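Local atomic coordinates of protease (Penicillium cyclopium, PDB entry 5Z6O), a protein that cleaves peptide bonds as a subtilisin-type serine protease of the proteinase K kind, probably degrading casein, gelatin and collagen. Residues G72-F86 and I212-L224. Residues are numbered along the deposited sequence; the frame is centred on the assembly and turned at random.
Sequences GHGTHTASTAAGSKF and ITAAYPGGGSKTL
The carbonyl oxygen of K222 takes two N-H groups from opposite faces of its plane: the hairpin's own A214 N, and NE2 of H76 at 2.9 Å from K222 O. The second bond is bent (136° at the hydrogen) and reaches the oxygen from above the carbonyl plane, while the oxygen itself lies nearly in the imidazole plane. A weak second branch runs from H76 NE2 to I212 O, 3.1 Å away. With CG anti to the backbone N (chi1 -169°), the ring extends from the helix between two methyls, A214 CB 3.5 Å above one face and L224 CD1 3.7 Å above the other, both over its centre; the two CH-pi contacts, with the NE2 bonds at the edge, probably hold the ring's tilt. One helical turn on, S79 OG accepts a nearly straight bond from A215 N (3.0 Å) and also bonds D51. F86 lays a ring face over A214 CA, and a water joins T80 OG1, F86 O and T213 O. L224 CD1 also covers a face of H73, 4.1 Å from H73 NE2. Strand 212-215 of the hairpin runs at 102° to helix 73-82, beside H73, which touches the bound phenylmethanesulfonic acid and is, consistent with the subtilisin family, the catalytic-triad histidine.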
loop_
_atom_site.group_PDB
_atom_site.type_symbol
_atom_site.label_atom_id
_atom_site.label_comp_id
_atom_site.label_asym_id
_atom_site.label_seq_id
_atom_site.Cartn_x
_atom_site.Cartn_y
_atom_site.Cartn_z
ATOM N N GLY A 72 -2.716 3.232 -15.196
ATOM C CA GLY A 72 -1.334 3.147 -14.762
ATOM C C GLY A 72 -1.173 3.119 -13.254
ATOM O O GLY A 72 -0.207 2.527 -12.757
ATOM N N HIS A 73 -2.098 3.751 -12.520
ATOM C CA HIS A 73 -1.944 3.843 -11.066
ATOM C C HIS A 73 -2.021 2.475 -10.414
ATOM O O HIS A 73 -1.255 2.180 -9.477
ATOM C CB HIS A 73 -2.995 4.767 -10.458
ATOM C CG HIS A 73 -2.551 6.191 -10.425
ATOM N ND1 HIS A 73 -2.468 6.961 -11.563
ATOM C CD2 HIS A 73 -2.085 6.963 -9.412
ATOM C CE1 HIS A 73 -2.014 8.162 -11.250
ATOM N NE2 HIS A 73 -1.769 8.188 -9.952
ATOM N N GLY A 74 -2.919 1.617 -10.896
ATOM C CA GLY A 74 -3.074 0.313 -10.259
ATOM C C GLY A 74 -1.858 -0.572 -10.429
ATOM O O GLY A 74 -1.470 -1.290 -9.502
ATOM N N THR A 75 -1.202 -0.496 -11.594
ATOM C CA THR A 75 0.029 -1.255 -11.813
ATOM C C THR A 75 1.166 -0.696 -10.976
ATOM O O THR A 75 1.962 -1.442 -10.397
ATOM C CB THR A 75 0.407 -1.190 -13.290
ATOM O OG1 THR A 75 -0.665 -1.762 -14.060
ATOM C CG2 THR A 75 1.775 -1.919 -13.567
ATOM N N HIS A 76 1.242 0.622 -10.905
ATOM C CA HIS A 76 2.332 1.276 -10.190
ATOM C C HIS A 76 2.259 0.946 -8.694
ATOM O O HIS A 76 3.255 0.552 -8.071
ATOM C CB HIS A 76 2.227 2.789 -10.450
ATOM C CG HIS A 76 3.418 3.597 -9.999
ATOM N ND1 HIS A 76 3.587 4.042 -8.692
ATOM C CD2 HIS A 76 4.475 4.073 -10.697
ATOM C CE1 HIS A 76 4.715 4.735 -8.615
ATOM N NE2 HIS A 76 5.261 4.780 -9.818
ATOM N N THR A 77 1.068 1.051 -8.109
ATOM C CA THR A 77 0.943 0.748 -6.684
ATOM C C THR A 77 1.119 -0.734 -6.392
ATOM O O THR A 77 1.796 -1.095 -5.411
ATOM C CB THR A 77 -0.397 1.247 -6.132
ATOM O OG1 THR A 77 -1.486 0.599 -6.800
ATOM C CG2 THR A 77 -0.503 2.813 -6.310
ATOM N N ALA A 78 0.557 -1.619 -7.237
ATOM C CA ALA A 78 0.842 -3.036 -7.022
ATOM C C ALA A 78 2.344 -3.313 -7.114
ATOM O O ALA A 78 2.889 -4.171 -6.402
ATOM C CB ALA A 78 0.085 -3.866 -8.069
ATOM N N SER A 79 3.022 -2.616 -8.012
ATOM C CA SER A 79 4.455 -2.816 -8.201
ATOM C C SER A 79 5.253 -2.382 -6.971
ATOM O O SER A 79 6.175 -3.083 -6.549
ATOM C CB SER A 79 4.902 -2.046 -9.464
ATOM O OG SER A 79 6.302 -2.125 -9.621
ATOM N N THR A 80 4.929 -1.226 -6.397
ATOM C CA THR A 80 5.559 -0.805 -5.142
ATOM C C THR A 80 5.326 -1.835 -4.050
ATOM O O THR A 80 6.216 -2.090 -3.234
ATOM C CB THR A 80 4.988 0.566 -4.736
ATOM O OG1 THR A 80 5.439 1.527 -5.698
ATOM C CG2 THR A 80 5.423 0.990 -3.337
ATOM N N ALA A 81 4.136 -2.453 -4.016
ATOM C CA ALA A 81 3.870 -3.383 -2.918
ATOM C C ALA A 81 4.639 -4.678 -3.089
ATOM O O ALA A 81 5.147 -5.232 -2.107
ATOM C CB ALA A 81 2.364 -3.699 -2.827
ATOM N N ALA A 82 4.763 -5.167 -4.355
ATOM C CA ALA A 82 5.126 -6.567 -4.531
ATOM C C ALA A 82 5.942 -6.857 -5.789
ATOM O O ALA A 82 6.251 -8.029 -6.028
ATOM C CB ALA A 82 3.854 -7.414 -4.558
ATOM N N GLY A 83 6.336 -5.851 -6.565
ATOM C CA GLY A 83 7.138 -6.112 -7.746
ATOM C C GLY A 83 8.540 -6.589 -7.423
ATOM O O GLY A 83 9.135 -6.227 -6.414
ATOM N N SER A 84 9.097 -7.409 -8.337
ATOM C CA SER A 84 10.460 -7.932 -8.153
ATOM C C SER A 84 11.494 -6.824 -8.053
ATOM O O SER A 84 12.348 -6.830 -7.157
ATOM C CB SER A 84 10.841 -8.862 -9.315
ATOM O OG SER A 84 9.997 -10.008 -9.278
ATOM N N LYS A 85 11.457 -5.888 -8.978
ATOM C CA LYS A 85 12.442 -4.818 -8.973
ATOM C C LYS A 85 11.983 -3.626 -8.141
ATOM O O LYS A 85 12.777 -3.066 -7.397
ATOM C CB LYS A 85 12.752 -4.361 -10.401
ATOM C CG LYS A 85 13.989 -5.034 -10.984
ATOM C CD LYS A 85 14.244 -4.611 -12.422
ATOM C CE LYS A 85 13.979 -3.117 -12.621
ATOM N NZ LYS A 85 15.014 -2.245 -11.994
ATOM N N PHE A 86 10.706 -3.244 -8.211
ATOM C CA PHE A 86 10.282 -2.002 -7.577
ATOM C C PHE A 86 9.551 -2.208 -6.263
ATOM O O PHE A 86 9.090 -1.230 -5.686
ATOM C CB PHE A 86 9.398 -1.199 -8.539
ATOM C CG PHE A 86 10.096 -0.857 -9.825
ATOM C CD1 PHE A 86 11.070 0.116 -9.849
ATOM C CD2 PHE A 86 9.750 -1.509 -10.996
ATOM C CE1 PHE A 86 11.729 0.423 -11.034
ATOM C CE2 PHE A 86 10.390 -1.204 -12.184
ATOM C CZ PHE A 86 11.384 -0.254 -12.189
ATOM N N ILE A 212 8.246 8.415 -6.362
ATOM C CA ILE A 212 8.350 6.968 -6.171
ATOM C C ILE A 212 8.306 6.308 -7.551
ATOM O O ILE A 212 7.377 6.546 -8.322
ATOM C CB ILE A 212 7.214 6.445 -5.281
ATOM C CG1 ILE A 212 7.267 7.077 -3.890
ATOM C CG2 ILE A 212 7.242 4.896 -5.264
ATOM C CD1 ILE A 212 8.597 6.756 -3.169
ATOM N N THR A 213 9.329 5.519 -7.886
ATOM C CA THR A 213 9.415 4.861 -9.183
ATOM C C THR A 213 8.905 3.427 -9.086
ATOM O O THR A 213 9.303 2.682 -8.178
ATOM C CB THR A 213 10.862 4.884 -9.674
ATOM O OG1 THR A 213 11.278 6.258 -9.746
ATOM C CG2 THR A 213 11.020 4.189 -11.072
ATOM N N ALA A 214 8.060 3.023 -10.045
ATOM C CA ALA A 214 7.546 1.651 -10.053
ATOM C C ALA A 214 7.056 1.307 -11.462
ATOM O O ALA A 214 7.108 2.135 -12.374
ATOM C CB ALA A 214 6.413 1.477 -9.029
ATOM N N ALA A 215 6.547 0.082 -11.627
ATOM C CA ALA A 215 6.152 -0.409 -12.953
ATOM C C ALA A 215 4.972 0.378 -13.521
ATOM O O ALA A 215 4.120 0.901 -12.790
ATOM C CB ALA A 215 5.752 -1.889 -12.851
ATOM N N TYR A 216 4.893 0.422 -14.849
ATOM C CA TYR A 216 3.807 1.085 -15.547
ATOM C C TYR A 216 3.366 0.190 -16.698
ATOM O O TYR A 216 4.181 -0.564 -17.231
ATOM C CB TYR A 216 4.312 2.437 -16.073
ATOM C CG TYR A 216 3.307 3.520 -16.129
ATOM C CD1 TYR A 216 2.693 3.992 -14.976
ATOM C CD2 TYR A 216 2.993 4.117 -17.345
ATOM C CE1 TYR A 216 1.770 5.015 -15.040
ATOM C CE2 TYR A 216 2.073 5.134 -17.418
ATOM C CZ TYR A 216 1.465 5.575 -16.269
ATOM O OH TYR A 216 0.545 6.600 -16.359
ATOM N N PRO A 217 2.085 0.191 -17.048
ATOM C CA PRO A 217 1.603 -0.737 -18.087
ATOM C C PRO A 217 2.447 -0.694 -19.352
ATOM O O PRO A 217 2.875 0.366 -19.811
ATOM C CB PRO A 217 0.182 -0.254 -18.357
ATOM C CG PRO A 217 -0.275 0.327 -17.032
ATOM C CD PRO A 217 0.997 1.026 -16.503
ATOM N N GLY A 218 2.712 -1.878 -19.902
ATOM C CA GLY A 218 3.448 -1.987 -21.139
ATOM C C GLY A 218 4.927 -2.232 -20.989
ATOM O O GLY A 218 5.639 -2.171 -21.990
ATOM N N GLY A 219 5.417 -2.463 -19.769
ATOM C CA GLY A 219 6.764 -2.956 -19.538
ATOM C C GLY A 219 7.781 -1.943 -19.042
ATOM O O GLY A 219 8.884 -2.353 -18.661
ATOM N N GLY A 220 7.481 -0.645 -19.051
ATOM C CA GLY A 220 8.388 0.349 -18.514
ATOM C C GLY A 220 8.108 0.687 -17.053
ATOM O O GLY A 220 7.482 -0.076 -16.308
ATOM N N SER A 221 8.557 1.875 -16.658
ATOM C CA SER A 221 8.395 2.341 -15.290
ATOM C C SER A 221 8.047 3.818 -15.313
ATOM O O SER A 221 8.188 4.495 -16.332
ATOM C CB SER A 221 9.654 2.057 -14.471
ATOM O OG SER A 221 10.738 2.832 -14.940
ATOM N N LYS A 222 7.581 4.324 -14.175
ATOM C CA LYS A 222 7.170 5.718 -14.084
ATOM C C LYS A 222 7.427 6.191 -12.660
ATOM O O LYS A 222 7.340 5.397 -11.726
ATOM C CB LYS A 222 5.684 5.884 -14.416
ATOM C CG LYS A 222 5.248 7.322 -14.569
ATOM C CD LYS A 222 5.611 7.870 -15.932
ATOM C CE LYS A 222 4.572 7.507 -16.982
ATOM N NZ LYS A 222 4.852 8.160 -18.307
ATOM N N THR A 223 7.738 7.486 -12.509
ATOM C CA THR A 223 7.958 8.114 -11.212
ATOM C C THR A 223 6.774 9.031 -10.893
ATOM O O THR A 223 6.446 9.934 -11.673
ATOM C CB THR A 223 9.278 8.888 -11.219
ATOM O OG1 THR A 223 10.366 8.001 -11.564
ATOM C CG2 THR A 223 9.520 9.488 -9.851
ATOM N N LEU A 224 6.080 8.763 -9.777
ATOM C CA LEU A 224 4.831 9.454 -9.434
ATOM C C LEU A 224 4.883 9.899 -7.981
ATOM O O LEU A 224 5.708 9.402 -7.207
ATOM C CB LEU A 224 3.591 8.554 -9.603
ATOM C CG LEU A 224 3.268 7.973 -10.977
ATOM C CD1 LEU A 224 2.058 7.058 -10.787
ATOM C CD2 LEU A 224 2.948 9.131 -11.922
HETATM O O HOH W 1 8.517 1.485 -5.726
#